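Chitinase (Paenibacillus sp. FPU-7, PDB 5GZT) probably hydrolyses internal beta-1,4 linkages between N-acetylglucosamine units of chitin and chitodextrins, using two glycosyl hydrolase family 18 domains in one chain. Local coordinates at residues 479-484 with 511-516; 527-532 with 606-611; 880-885 with 924-929. One frame throughout, in Å; residues are numbered along the deposited sequence.

Contact 1 of 3, residues 479-484 with 511-516; sequences INLMTY and DSTVKL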
ATOM      1  N   ILE B 479     -11.546  -2.996  -0.235  1.00 31.86           N
ATOM      2  CA  ILE B 479     -12.099  -1.669  -0.254  1.00 29.33           C
ATOM      3  C   ILE B 479     -11.064  -0.698   0.378  1.00 31.41           C
ATOM      4  O   ILE B 479     -10.615  -0.878   1.522  1.00 24.72           O
ATOM      5  CB  ILE B 479     -13.432  -1.618   0.481  1.00 31.19           C
ATOM      6  CG1 ILE B 479     -14.455  -2.568  -0.205  1.00 30.14           C
ATOM      7  CG2 ILE B 479     -13.977  -0.206   0.470  1.00 32.35           C
ATOM      8  CD1 ILE B 479     -15.726  -2.716   0.561  1.00 29.57           C
ATOM      9  N   ASN B 480     -10.694   0.311  -0.404  1.00 27.08           N
ATOM     10  CA  ASN B 480      -9.918   1.480   0.075  1.00 28.05           C
ATOM     11  C   ASN B 480     -10.779   2.536   0.755  1.00 25.98           C
ATOM     12  O   ASN B 480     -11.494   3.280   0.076  1.00 24.99           O
ATOM     13  CB  ASN B 480      -9.202   2.114  -1.084  1.00 28.20           C
ATOM     14  CG  ASN B 480      -8.300   1.160  -1.777  1.00 24.93           C
ATOM     15  OD1 ASN B 480      -8.543   0.807  -2.925  1.00 33.21           O
ATOM     16  ND2 ASN B 480      -7.230   0.763  -1.124  1.00 24.70           N
ATOM     17  N   LEU B 481     -10.750   2.597   2.086  1.00 22.21           N
ATOM     18  CA  LEU B 481     -11.628   3.505   2.800  1.00 22.06           C
ATOM     19  C   LEU B 481     -11.081   4.919   2.863  1.00 22.84           C
ATOM     20  O   LEU B 481      -9.985   5.143   3.366  1.00 24.99           O
ATOM     21  CB  LEU B 481     -11.896   3.031   4.211  1.00 23.28           C
ATOM     22  CG  LEU B 481     -12.559   1.691   4.470  1.00 23.21           C
ATOM     23  CD1 LEU B 481     -12.436   1.350   5.975  1.00 23.00           C
ATOM     24  CD2 LEU B 481     -14.022   1.818   4.035  1.00 24.01           C
ATOM     25  N   MET B 482     -11.874   5.855   2.397  1.00 23.34           N
ATOM     26  CA  MET B 482     -11.533   7.256   2.340  1.00 24.46           C
ATOM     27  C   MET B 482     -11.769   7.907   3.686  1.00 19.69           C
ATOM     28  O   MET B 482     -12.615   8.763   3.847  1.00 19.67           O
ATOM     29  CB  MET B 482     -12.278   7.945   1.197  1.00 25.71           C
ATOM     30  CG  MET B 482     -11.677   7.516  -0.140  1.00 28.60           C
ATOM     31  SD  MET B 482     -12.250   8.451  -1.597  1.00 35.09           S
ATOM     32  CE  MET B 482     -13.938   7.984  -1.546  1.00 25.02           C
ATOM     33  N   THR B 483     -10.959   7.460   4.648  1.00 19.08           N
ATOM     34  CA  THR B 483     -11.036   7.926   6.002  1.00 18.34           C
ATOM     35  C   THR B 483     -10.230   9.264   6.163  1.00 19.41           C
ATOM     36  O   THR B 483      -9.358   9.366   7.046  1.00 19.07           O
ATOM     37  CB  THR B 483     -10.560   6.848   6.987  1.00 17.79           C
ATOM     38  OG1 THR B 483      -9.321   6.293   6.545  1.00 15.62           O
ATOM     39  CG2 THR B 483     -11.687   5.742   7.155  1.00 20.26           C
ATOM     40  N   TYR B 484     -10.628  10.275   5.383  1.00 17.06           N
ATOM     41  CA  TYR B 484     -10.065  11.614   5.403  1.00 20.59           C
ATOM     42  C   TYR B 484     -11.128  12.520   4.846  1.00 23.06           C
ATOM     43  O   TYR B 484     -12.197  12.021   4.440  1.00 21.85           O
ATOM     44  CB  TYR B 484      -8.759  11.661   4.628  1.00 22.35           C
ATOM     45  CG  TYR B 484      -8.715  10.984   3.283  1.00 22.99           C
ATOM     46  CD1 TYR B 484      -9.424  11.488   2.205  1.00 22.43           C
ATOM     47  CD2 TYR B 484      -7.924   9.851   3.079  1.00 23.82           C
ATOM     48  CE1 TYR B 484      -9.337  10.905   0.966  1.00 24.36           C
ATOM     49  CE2 TYR B 484      -7.851   9.240   1.845  1.00 25.83           C
ATOM     50  CZ  TYR B 484      -8.547   9.762   0.786  1.00 27.25           C
ATOM     51  OH  TYR B 484      -8.459   9.160  -0.466  1.00 32.15           O
ATOM     52  N   ASP B 511     -11.700   4.806  13.118  1.00 22.25           N
ATOM     53  CA  ASP B 511     -12.358   3.760  13.943  1.00 20.12           C
ATOM     54  C   ASP B 511     -13.905   3.739  13.688  1.00 20.09           C
ATOM     55  O   ASP B 511     -14.467   2.689  13.411  1.00 20.41           O
ATOM     56  CB  ASP B 511     -12.071   4.048  15.363  1.00 18.10           C
ATOM     57  CG  ASP B 511     -12.597   2.973  16.324  1.00 21.45           C
ATOM     58  OD1 ASP B 511     -12.363   1.781  16.091  1.00 17.89           O
ATOM     59  OD2 ASP B 511     -13.235   3.412  17.331  1.00 23.65           O
ATOM     60  N   SER B 512     -14.551   4.884  13.706  1.00 18.26           N
ATOM     61  CA  SER B 512     -15.979   4.944  13.391  1.00 21.89           C
ATOM     62  C   SER B 512     -16.275   4.363  12.029  1.00 26.39           C
ATOM     63  O   SER B 512     -17.267   3.639  11.896  1.00 24.01           O
ATOM     64  CB  SER B 512     -16.581   6.339  13.575  1.00 21.53           C
ATOM     65  OG  SER B 512     -16.203   7.238  12.521  1.00 24.60           O
ATOM     66  N   THR B 513     -15.412   4.607  11.044  1.00 22.30           N
ATOM     67  CA  THR B 513     -15.636   4.098   9.710  1.00 21.97           C
ATOM     68  C   THR B 513     -15.448   2.601   9.585  1.00 24.65           C
ATOM     69  O   THR B 513     -16.259   1.884   8.941  1.00 23.91           O
ATOM     70  CB  THR B 513     -14.759   4.827   8.680  1.00 20.83           C
ATOM     71  OG1 THR B 513     -15.003   6.232   8.824  1.00 19.85           O
ATOM     72  CG2 THR B 513     -15.102   4.448   7.282  1.00 23.81           C
ATOM     73  N   VAL B 514     -14.374   2.102  10.153  1.00 22.09           N
ATOM     74  CA  VAL B 514     -14.085   0.720  10.106  1.00 22.74           C
ATOM     75  C   VAL B 514     -15.201  -0.042  10.838  1.00 24.61           C
ATOM     76  O   VAL B 514     -15.607  -1.105  10.361  1.00 24.52           O
ATOM     77  CB  VAL B 514     -12.726   0.389  10.710  1.00 24.18           C
ATOM     78  CG1 VAL B 514     -12.569  -1.113  10.927  1.00 23.17           C
ATOM     79  CG2 VAL B 514     -11.582   0.932   9.795  1.00 23.26           C
ATOM     80  N   LYS B 515     -15.743   0.535  11.912  1.00 22.57           N
ATOM     81  CA  LYS B 515     -16.788  -0.123  12.689  1.00 26.00           C
ATOM     82  C   LYS B 515     -18.073  -0.159  11.806  1.00 29.99           C
ATOM     83  O   LYS B 515     -18.764  -1.151  11.819  1.00 27.89           O
ATOM     84  CB  LYS B 515     -17.043   0.582  13.985  1.00 25.66           C
ATOM     85  CG  LYS B 515     -16.006   0.266  15.035  1.00 24.68           C
ATOM     86  CD  LYS B 515     -16.203   1.188  16.259  1.00 23.12           C
ATOM     87  CE  LYS B 515     -15.242   0.747  17.324  1.00 22.94           C
ATOM     88  NZ  LYS B 515     -14.979   1.604  18.498  1.00 23.29           N
ATOM     89  N   LEU B 516     -18.348   0.906  11.058  1.00 28.63           N
ATOM     90  CA  LEU B 516     -19.483   0.953  10.158  1.00 28.64           C
ATOM     91  C   LEU B 516     -19.383  -0.113   9.088  1.00 30.44           C
ATOM     92  O   LEU B 516     -20.350  -0.855   8.838  1.00 35.36           O
ATOM     93  CB  LEU B 516     -19.689   2.340   9.541  1.00 27.83           C
ATOM     94  CG  LEU B 516     -20.652   2.507   8.361  1.00 29.94           C
ATOM     95  CD1 LEU B 516     -22.143   2.447   8.830  1.00 29.90           C
ATOM     96  CD2 LEU B 516     -20.373   3.830   7.674  1.00 31.46           C
TER
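Thr483 and Thr513 meet through their methyl sides where the segment 479-484, on strand 478-481, faces helix 510-519 in the first family 18 TIM barrel, an example of the barrel wall packing against its outer ring of helices. The tight part lies here: CG2 of Thr483 comes within 3.5 Å of CB of Thr513 and also sits against its CG2 and, a little farther off, its OG1. This methyl is turned to the helix with chi1 of Thr483 at 48°, which sets OG1 between the backbone N and the carbonyl carbon and lets the hydroxyl bond to Gly530 O on the neighbouring strand. The hydroxyl of Thr513 is likewise occupied, hydrogen-bonded to the backbone O of Ser509, four residues back and just ahead of the helix. Packing is looser beside them, where Leu481 and Val514 cross at about a right angle and touch through one methyl each, Leu481 CD1 to Val514 CG2 at 3.9 Å. The solvent side of the helix carries exposed Lys515, which forms a salt bridge along the helix with Asp511. In that bridge Lys515 NZ reaches Asp511 OD2 at 2.8 Å on the syn side, 22° out of the carboxylate plane.

Contact 2 of 3, residues 527-532 with 606-611; sequences LMVGGA and AYKAEY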
ATOM      1  N   LEU B 527     -10.366  -4.508   4.237  1.00 25.83           N
ATOM      2  CA  LEU B 527     -10.513  -3.074   4.541  1.00 26.45           C
ATOM      3  C   LEU B 527      -9.167  -2.406   4.617  1.00 27.05           C
ATOM      4  O   LEU B 527      -8.348  -2.750   5.512  1.00 27.56           O
ATOM      5  CB  LEU B 527     -11.230  -2.854   5.847  1.00 29.94           C
ATOM      6  CG  LEU B 527     -12.727  -3.181   5.780  1.00 28.65           C
ATOM      7  CD1 LEU B 527     -13.215  -3.040   7.206  1.00 27.83           C
ATOM      8  CD2 LEU B 527     -13.509  -2.267   4.860  1.00 27.95           C
ATOM      9  N   MET B 528      -8.940  -1.441   3.728  1.00 23.84           N
ATOM     10  CA  MET B 528      -7.731  -0.615   3.806  1.00 23.77           C
ATOM     11  C   MET B 528      -8.154   0.688   4.493  1.00 25.01           C
ATOM     12  O   MET B 528      -9.193   1.334   4.188  1.00 23.60           O
ATOM     13  CB  MET B 528      -7.168  -0.286   2.451  1.00 25.47           C
ATOM     14  CG  MET B 528      -6.633  -1.440   1.662  1.00 22.47           C
ATOM     15  SD  MET B 528      -5.023  -1.999   2.075  1.00 25.05           S
ATOM     16  CE  MET B 528      -3.987  -0.667   1.460  1.00 24.57           C
ATOM     17  N   VAL B 529      -7.313   1.078   5.420  1.00 22.95           N
ATOM     18  CA  VAL B 529      -7.533   2.315   6.140  1.00 22.32           C
ATOM     19  C   VAL B 529      -6.876   3.462   5.376  1.00 19.71           C
ATOM     20  O   VAL B 529      -5.698   3.341   4.992  1.00 21.64           O
ATOM     21  CB  VAL B 529      -6.941   2.162   7.543  1.00 23.53           C
ATOM     22  CG1 VAL B 529      -6.747   3.514   8.241  1.00 23.65           C
ATOM     23  CG2 VAL B 529      -7.851   1.220   8.331  1.00 26.72           C
ATOM     24  N   GLY B 530      -7.580   4.577   5.265  1.00 21.23           N
ATOM     25  CA  GLY B 530      -7.039   5.765   4.566  1.00 19.72           C
ATOM     26  C   GLY B 530      -6.336   6.821   5.472  1.00 18.55           C
ATOM     27  O   GLY B 530      -6.756   7.105   6.608  1.00 16.88           O
ATOM     28  N   GLY B 531      -5.263   7.379   4.943  1.00 17.97           N
ATOM     29  CA  GLY B 531      -4.573   8.509   5.550  1.00 19.70           C
ATOM     30  C   GLY B 531      -4.354   9.580   4.487  1.00 20.51           C
ATOM     31  O   GLY B 531      -4.514   9.319   3.279  1.00 21.49           O
ATOM     32  N   ALA B 532      -4.016  10.769   4.940  1.00 17.28           N
ATOM     33  CA  ALA B 532      -3.849  11.928   4.060  1.00 17.82           C
ATOM     34  C   ALA B 532      -2.516  12.633   4.230  1.00 17.37           C
ATOM     35  O   ALA B 532      -2.066  12.838   5.374  1.00 20.97           O
ATOM     36  CB  ALA B 532      -4.970  12.899   4.315  1.00 19.13           C
ATOM     37  N   ALA B 606       1.756   6.525  12.765  1.00 15.60           N
ATOM     38  CA  ALA B 606       2.116   5.346  13.573  1.00 17.87           C
ATOM     39  C   ALA B 606       0.902   4.786  14.324  1.00 17.35           C
ATOM     40  O   ALA B 606       0.716   3.621  14.303  1.00 16.72           O
ATOM     41  CB  ALA B 606       3.217   5.627  14.557  1.00 18.49           C
ATOM     42  N   TYR B 607       0.039   5.634  14.869  1.00 15.66           N
ATOM     43  CA  TYR B 607      -1.181   5.158  15.504  1.00 16.29           C
ATOM     44  C   TYR B 607      -2.149   4.471  14.540  1.00 17.80           C
ATOM     45  O   TYR B 607      -2.748   3.450  14.907  1.00 18.38           O
ATOM     46  CB  TYR B 607      -1.877   6.265  16.295  1.00 14.26           C
ATOM     47  CG  TYR B 607      -1.247   6.442  17.651  1.00 16.18           C
ATOM     48  CD1 TYR B 607      -1.510   5.518  18.675  1.00 16.07           C
ATOM     49  CD2 TYR B 607      -0.254   7.398  17.875  1.00 15.56           C
ATOM     50  CE1 TYR B 607      -0.926   5.645  19.898  1.00 15.99           C
ATOM     51  CE2 TYR B 607       0.376   7.496  19.094  1.00 16.06           C
ATOM     52  CZ  TYR B 607       0.016   6.672  20.120  1.00 16.99           C
ATOM     53  OH  TYR B 607       0.642   6.796  21.344  1.00 15.77           O
ATOM     54  N   LYS B 608      -2.134   4.921  13.297  1.00 16.51           N
ATOM     55  CA  LYS B 608      -2.973   4.421  12.269  1.00 18.32           C
ATOM     56  C   LYS B 608      -2.494   3.065  11.779  1.00 17.34           C
ATOM     57  O   LYS B 608      -3.318   2.138  11.657  1.00 17.90           O
ATOM     58  CB  LYS B 608      -3.042   5.443  11.186  1.00 19.44           C
ATOM     59  CG  LYS B 608      -4.206   5.494  10.288  1.00 23.36           C
ATOM     60  CD  LYS B 608      -4.651   6.976  10.300  1.00 24.28           C
ATOM     61  CE  LYS B 608      -4.941   7.448   9.007  1.00 24.81           C
ATOM     62  NZ  LYS B 608      -5.655   8.753   9.158  1.00 22.06           N
ATOM     63  N   ALA B 609      -1.199   2.931  11.558  1.00 17.13           N
ATOM     64  CA  ALA B 609      -0.578   1.666  11.296  1.00 18.47           C
ATOM     65  C   ALA B 609      -0.843   0.656  12.449  1.00 21.32           C
ATOM     66  O   ALA B 609      -1.140  -0.547  12.179  1.00 20.32           O
ATOM     67  CB  ALA B 609       0.940   1.831  11.075  1.00 19.72           C
ATOM     68  N   GLU B 610      -0.715   1.089  13.694  1.00 19.89           N
ATOM     69  CA  GLU B 610      -1.006   0.229  14.796  1.00 22.24           C
ATOM     70  C   GLU B 610      -2.512  -0.156  14.851  1.00 25.27           C
ATOM     71  O   GLU B 610      -2.856  -1.294  15.172  1.00 26.09           O
ATOM     72  CB  GLU B 610      -0.442   0.742  16.120  1.00 25.09           C
ATOM     73  CG  GLU B 610       1.070   0.976  16.159  1.00 31.52           C
ATOM     74  CD  GLU B 610       1.954  -0.286  15.883  1.00 33.91           C
ATOM     75  OE1 GLU B 610       1.472  -1.412  16.121  1.00 34.76           O
ATOM     76  OE2 GLU B 610       3.136  -0.170  15.410  1.00 30.23           O
ATOM     77  N   TYR B 611      -3.413   0.721  14.478  1.00 22.88           N
ATOM     78  CA  TYR B 611      -4.801   0.341  14.425  1.00 22.79           C
ATOM     79  C   TYR B 611      -5.042  -0.780  13.393  1.00 22.98           C
ATOM     80  O   TYR B 611      -5.757  -1.706  13.658  1.00 21.73           O
ATOM     81  CB  TYR B 611      -5.646   1.539  14.099  1.00 22.58           C
ATOM     82  CG  TYR B 611      -7.109   1.321  14.100  1.00 20.67           C
ATOM     83  CD1 TYR B 611      -7.770   0.866  12.969  1.00 22.92           C
ATOM     84  CD2 TYR B 611      -7.857   1.528  15.241  1.00 22.57           C
ATOM     85  CE1 TYR B 611      -9.148   0.661  12.991  1.00 22.04           C
ATOM     86  CE2 TYR B 611      -9.216   1.386  15.248  1.00 21.96           C
ATOM     87  CZ  TYR B 611      -9.849   0.869  14.125  1.00 23.92           C
ATOM     88  OH  TYR B 611     -11.221   0.702  14.112  1.00 20.91           O
TER
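Lys608 NZ, which lies 3.2 Å from Gly530 O across the contact, is gripped by a salt bridge to Glu600 OE2 and a hydrogen bond to Thr498 OG1. Glu600 OE2 also accepts the backbone N-H of Ala532, so one carboxylate oxygen joins the buried lysine to the end of strand 527-532. Strand and helix segment run almost antiparallel, at 174° with axes 9.7 Å apart, as expected in a TIM barrel, where each outer helix returns against the direction of the strands. Helix 602-614 here covers the outside of the barrel wall. The lysine chain starts with CG anti to the backbone N (chi1 -155°) and then bends at chi2 and chi3; both of these torsions are modelled far from staggered values, which makes the bends strained and the exact path of the outer carbons doubtful. Nearer the helix, CG of Lys608 rests on the Val529 methyl CG1 at 3.8 Å, the two side chains passing at a slant. Further out, CE of Lys608 is modelled 3.6 Å from CA of Gly531, whose lack of a side chain lets the aliphatic chain come close to the backbone. Almost one turn later on the helix, Tyr611 packs on Val514 and sends its hydroxyl to Asp511 OD1.

Contact 3 of 3, residues 880-885 with 924-929; sequences AFMHQY and EKLDVE. With PO4 (phosphate ion), chain D.
His883 and Glu929 join helices 868-884 and 911-933, both in the outer helical layer of the second family 18 TIM barrel, through a His-carboxylate hydrogen bond. The N-H at NE2 of His883 points to OE1 of Glu929 at 2.7 Å, with a moderately bent N-H...O angle of 146°. OE1 receives it on its anti side and sits near the imidazole plane, although ring and carboxylate planes are turned 69° apart. Both side chains leave their helices with CG beside the backbone N, and the glutamate then folds at chi2, so that its carboxylate meets the NE2 end of the ring. At another edge position ND1 of His883 donates to O2 of a phosphate ion, probably from the crystallisation liquor, at 2.6 Å and nearly straight. Tyr937 OH and Lys935 NZ also bind this phosphate, and His933 stacks on the imidazole. Beside the polar pair, Met882 meets Leu926. The methionine stays extended through its first two torsions; the turn at chi3 (80°) then places CE over one face of the imidazole, offset toward its rim. Its sulfur SD lies 3.7 Å from CD2 of Leu926, the two side chains crossing obliquely. With an acceptor at each ring nitrogen, the geometry is consistent with a protonated imidazole, a state that the neighbouring carboxylate and phosphate would favour.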
ATOM      1  N   ALA B 880      60.306   5.422  14.384  1.00 16.16           N
ATOM      2  CA  ALA B 880      61.669   5.880  14.010  1.00 16.99           C
ATOM      3  C   ALA B 880      61.591   6.740  12.734  1.00 17.27           C
ATOM      4  O   ALA B 880      62.251   7.797  12.618  1.00 19.51           O
ATOM      5  CB  ALA B 880      62.673   4.676  13.824  1.00 16.80           C
ATOM      6  N   PHE B 881      60.741   6.321  11.786  1.00 17.00           N
ATOM      7  CA  PHE B 881      60.585   7.070  10.541  1.00 16.41           C
ATOM      8  C   PHE B 881      60.007   8.498  10.844  1.00 17.15           C
ATOM      9  O   PHE B 881      60.438   9.496  10.314  1.00 15.58           O
ATOM     10  CB  PHE B 881      59.687   6.255   9.611  1.00 17.71           C
ATOM     11  CG  PHE B 881      59.622   6.776   8.192  1.00 17.24           C
ATOM     12  CD1 PHE B 881      58.791   7.837   7.871  1.00 16.56           C
ATOM     13  CD2 PHE B 881      60.371   6.165   7.170  1.00 18.69           C
ATOM     14  CE1 PHE B 881      58.730   8.310   6.615  1.00 16.94           C
ATOM     15  CE2 PHE B 881      60.288   6.617   5.876  1.00 18.50           C
ATOM     16  CZ  PHE B 881      59.440   7.683   5.591  1.00 19.56           C
ATOM     17  N   MET B 882      59.029   8.528  11.717  1.00 14.89           N
ATOM     18  CA  MET B 882      58.372   9.754  12.143  1.00 14.72           C
ATOM     19  C   MET B 882      59.385  10.770  12.662  1.00 14.25           C
ATOM     20  O   MET B 882      59.466  11.916  12.164  1.00 13.75           O
ATOM     21  CB  MET B 882      57.243   9.434  13.136  1.00 13.13           C
ATOM     22  CG  MET B 882      56.437  10.681  13.620  1.00 14.08           C
ATOM     23  SD  MET B 882      55.420  10.247  15.074  1.00 14.82           S
ATOM     24  CE  MET B 882      56.670  10.321  16.298  1.00 16.21           C
ATOM     25  N   HIS B 883      60.156  10.362  13.625  1.00 14.79           N
ATOM     26  CA  HIS B 883      61.198  11.229  14.169  1.00 17.24           C
ATOM     27  C   HIS B 883      62.301  11.579  13.173  1.00 19.23           C
ATOM     28  O   HIS B 883      62.745  12.708  13.122  1.00 20.00           O
ATOM     29  CB  HIS B 883      61.894  10.559  15.390  1.00 17.43           C
ATOM     30  CG  HIS B 883      61.032  10.479  16.606  1.00 16.29           C
ATOM     31  ND1 HIS B 883      60.492  11.610  17.166  1.00 15.70           N
ATOM     32  CD2 HIS B 883      60.732   9.450  17.454  1.00 15.07           C
ATOM     33  CE1 HIS B 883      59.831  11.276  18.260  1.00 13.78           C
ATOM     34  NE2 HIS B 883      59.912   9.972  18.425  1.00 15.17           N
ATOM     35  N   GLN B 884      62.762  10.591  12.437  1.00 18.92           N
ATOM     36  CA  GLN B 884      63.869  10.833  11.536  1.00 23.17           C
ATOM     37  C   GLN B 884      63.532  11.958  10.518  1.00 24.08           C
ATOM     38  O   GLN B 884      64.322  12.854  10.323  1.00 21.09           O
ATOM     39  CB  GLN B 884      64.119   9.570  10.710  1.00 26.51           C
ATOM     40  CG  GLN B 884      65.233   9.834   9.724  1.00 32.10           C
ATOM     41  CD  GLN B 884      65.849   8.567   9.103  1.00 35.63           C
ATOM     42  OE1 GLN B 884      65.302   7.446   9.180  1.00 34.39           O
ATOM     43  NE2 GLN B 884      67.019   8.761   8.475  1.00 38.46           N
ATOM     44  N   TYR B 885      62.310  11.958   9.977  1.00 21.05           N
ATOM     45  CA  TYR B 885      61.917  12.966   8.987  1.00 21.37           C
ATOM     46  C   TYR B 885      61.069  14.116   9.491  1.00 22.24           C
ATOM     47  O   TYR B 885      60.524  14.901   8.703  1.00 24.39           O
ATOM     48  CB  TYR B 885      61.299  12.227   7.793  1.00 21.68           C
ATOM     49  CG  TYR B 885      62.315  11.222   7.232  1.00 22.00           C
ATOM     50  CD1 TYR B 885      63.563  11.656   6.700  1.00 26.42           C
ATOM     51  CD2 TYR B 885      62.066   9.875   7.255  1.00 24.43           C
ATOM     52  CE1 TYR B 885      64.484  10.737   6.177  1.00 25.21           C
ATOM     53  CE2 TYR B 885      62.953   8.958   6.774  1.00 22.84           C
ATOM     54  CZ  TYR B 885      64.151   9.387   6.206  1.00 25.07           C
ATOM     55  OH  TYR B 885      64.990   8.384   5.714  1.00 27.42           O
ATOM     56  N   GLU B 924      49.547   3.544  22.165  1.00 15.28           N
ATOM     57  CA  GLU B 924      50.418   3.402  23.329  1.00 16.66           C
ATOM     58  C   GLU B 924      51.832   3.901  23.063  1.00 15.90           C
ATOM     59  O   GLU B 924      52.384   4.694  23.824  1.00 15.33           O
ATOM     60  CB  GLU B 924      50.422   1.939  23.798  1.00 19.84           C
ATOM     61  CG  GLU B 924      51.360   1.681  24.936  1.00 25.01           C
ATOM     62  CD  GLU B 924      51.324   0.217  25.426  1.00 24.63           C
ATOM     63  OE1 GLU B 924      51.583  -0.730  24.693  1.00 31.30           O
ATOM     64  OE2 GLU B 924      51.031   0.041  26.552  1.00 26.51           O
ATOM     65  N   LYS B 925      52.428   3.485  21.983  1.00 16.40           N
ATOM     66  CA  LYS B 925      53.791   3.920  21.686  1.00 17.96           C
ATOM     67  C   LYS B 925      53.889   5.397  21.467  1.00 17.46           C
ATOM     68  O   LYS B 925      54.864   5.973  21.784  1.00 15.26           O
ATOM     69  CB  LYS B 925      54.324   3.196  20.477  1.00 21.29           C
ATOM     70  CG  LYS B 925      54.479   1.723  20.859  1.00 29.26           C
ATOM     71  CD  LYS B 925      55.458   0.977  20.043  1.00 34.63           C
ATOM     72  CE  LYS B 925      55.517  -0.466  20.483  1.00 41.41           C
ATOM     73  NZ  LYS B 925      56.113  -0.737  21.830  1.00 44.41           N
ATOM     74  N   LEU B 926      52.872   6.006  20.849  1.00 15.31           N
ATOM     75  CA  LEU B 926      52.958   7.427  20.575  1.00 14.71           C
ATOM     76  C   LEU B 926      52.703   8.217  21.861  1.00 14.73           C
ATOM     77  O   LEU B 926      53.197   9.322  22.000  1.00 14.27           O
ATOM     78  CB  LEU B 926      51.967   7.855  19.478  1.00 14.05           C
ATOM     79  CG  LEU B 926      52.377   7.450  18.061  1.00 14.21           C
ATOM     80  CD1 LEU B 926      51.234   7.726  17.099  1.00 15.69           C
ATOM     81  CD2 LEU B 926      53.633   8.145  17.601  1.00 13.07           C
ATOM     82  N   ASP B 927      51.893   7.682  22.783  1.00 14.12           N
ATOM     83  CA  ASP B 927      51.881   8.280  24.157  1.00 13.87           C
ATOM     84  C   ASP B 927      53.273   8.298  24.774  1.00 13.08           C
ATOM     85  O   ASP B 927      53.656   9.259  25.440  1.00 11.36           O
ATOM     86  CB  ASP B 927      50.925   7.534  25.089  1.00 14.05           C
ATOM     87  CG  ASP B 927      49.427   7.705  24.663  1.00 14.76           C
ATOM     88  OD1 ASP B 927      49.141   8.517  23.775  1.00 14.01           O
ATOM     89  OD2 ASP B 927      48.608   6.996  25.229  1.00 14.82           O
ATOM     90  N   VAL B 928      53.965   7.181  24.669  1.00 13.11           N
ATOM     91  CA  VAL B 928      55.357   7.077  25.189  1.00 13.82           C
ATOM     92  C   VAL B 928      56.220   8.132  24.528  1.00 14.83           C
ATOM     93  O   VAL B 928      56.818   8.998  25.203  1.00 16.28           O
ATOM     94  CB  VAL B 928      55.904   5.651  25.013  1.00 14.79           C
ATOM     95  CG1 VAL B 928      57.424   5.521  25.262  1.00 16.12           C
ATOM     96  CG2 VAL B 928      55.197   4.722  25.925  1.00 15.50           C
ATOM     97  N   GLU B 929      56.132   8.197  23.201  1.00 14.66           N
ATOM     98  CA  GLU B 929      56.943   9.158  22.454  1.00 13.90           C
ATOM     99  C   GLU B 929      56.631  10.582  22.910  1.00 14.42           C
ATOM    100  O   GLU B 929      57.565  11.410  23.070  1.00 13.10           O
ATOM    101  CB  GLU B 929      56.852   9.024  20.926  1.00 13.27           C
ATOM    102  CG  GLU B 929      57.352   7.728  20.314  1.00 14.53           C
ATOM    103  CD  GLU B 929      58.805   7.484  20.768  1.00 15.68           C
ATOM    104  OE1 GLU B 929      59.648   8.372  20.521  1.00 15.45           O
ATOM    105  OE2 GLU B 929      59.005   6.489  21.510  1.00 18.77           O
TER
HETATM  106  P   PO4 D4002      59.784  14.895  15.794  1.00 20.07           P
HETATM  107  O1  PO4 D4002      59.130  13.818  14.913  1.00 16.69           O
HETATM  108  O2  PO4 D4002      60.851  14.105  16.444  1.00 18.28           O
HETATM  109  O3  PO4 D4002      60.240  15.947  14.903  1.00 18.35           O
HETATM  110  O4  PO4 D4002      58.812  15.404  16.878  1.00 17.66           O

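In the fold
Counting from the N terminus, contact 1 comes first: it closes a loop of 26 residues between strand 478-481 and helix 510-519. After a short loop the chain enters strand 527-532, the barrel neighbour of strand 478-481, where contact 2 opens; its 73-residue excursion ends at helix 602-614. The two loops follow in series, neither nested nor crossed, yet their centres lie only 9 Å apart, and probable hydrogen bonds tie the two outer helices together and the turn after strand 478-481 to strand 527-532. Contact 3 closes 38 residues between two outer helices in the second family 18 domain, its centre about 62 Å from that of contact 2, with no touch between them.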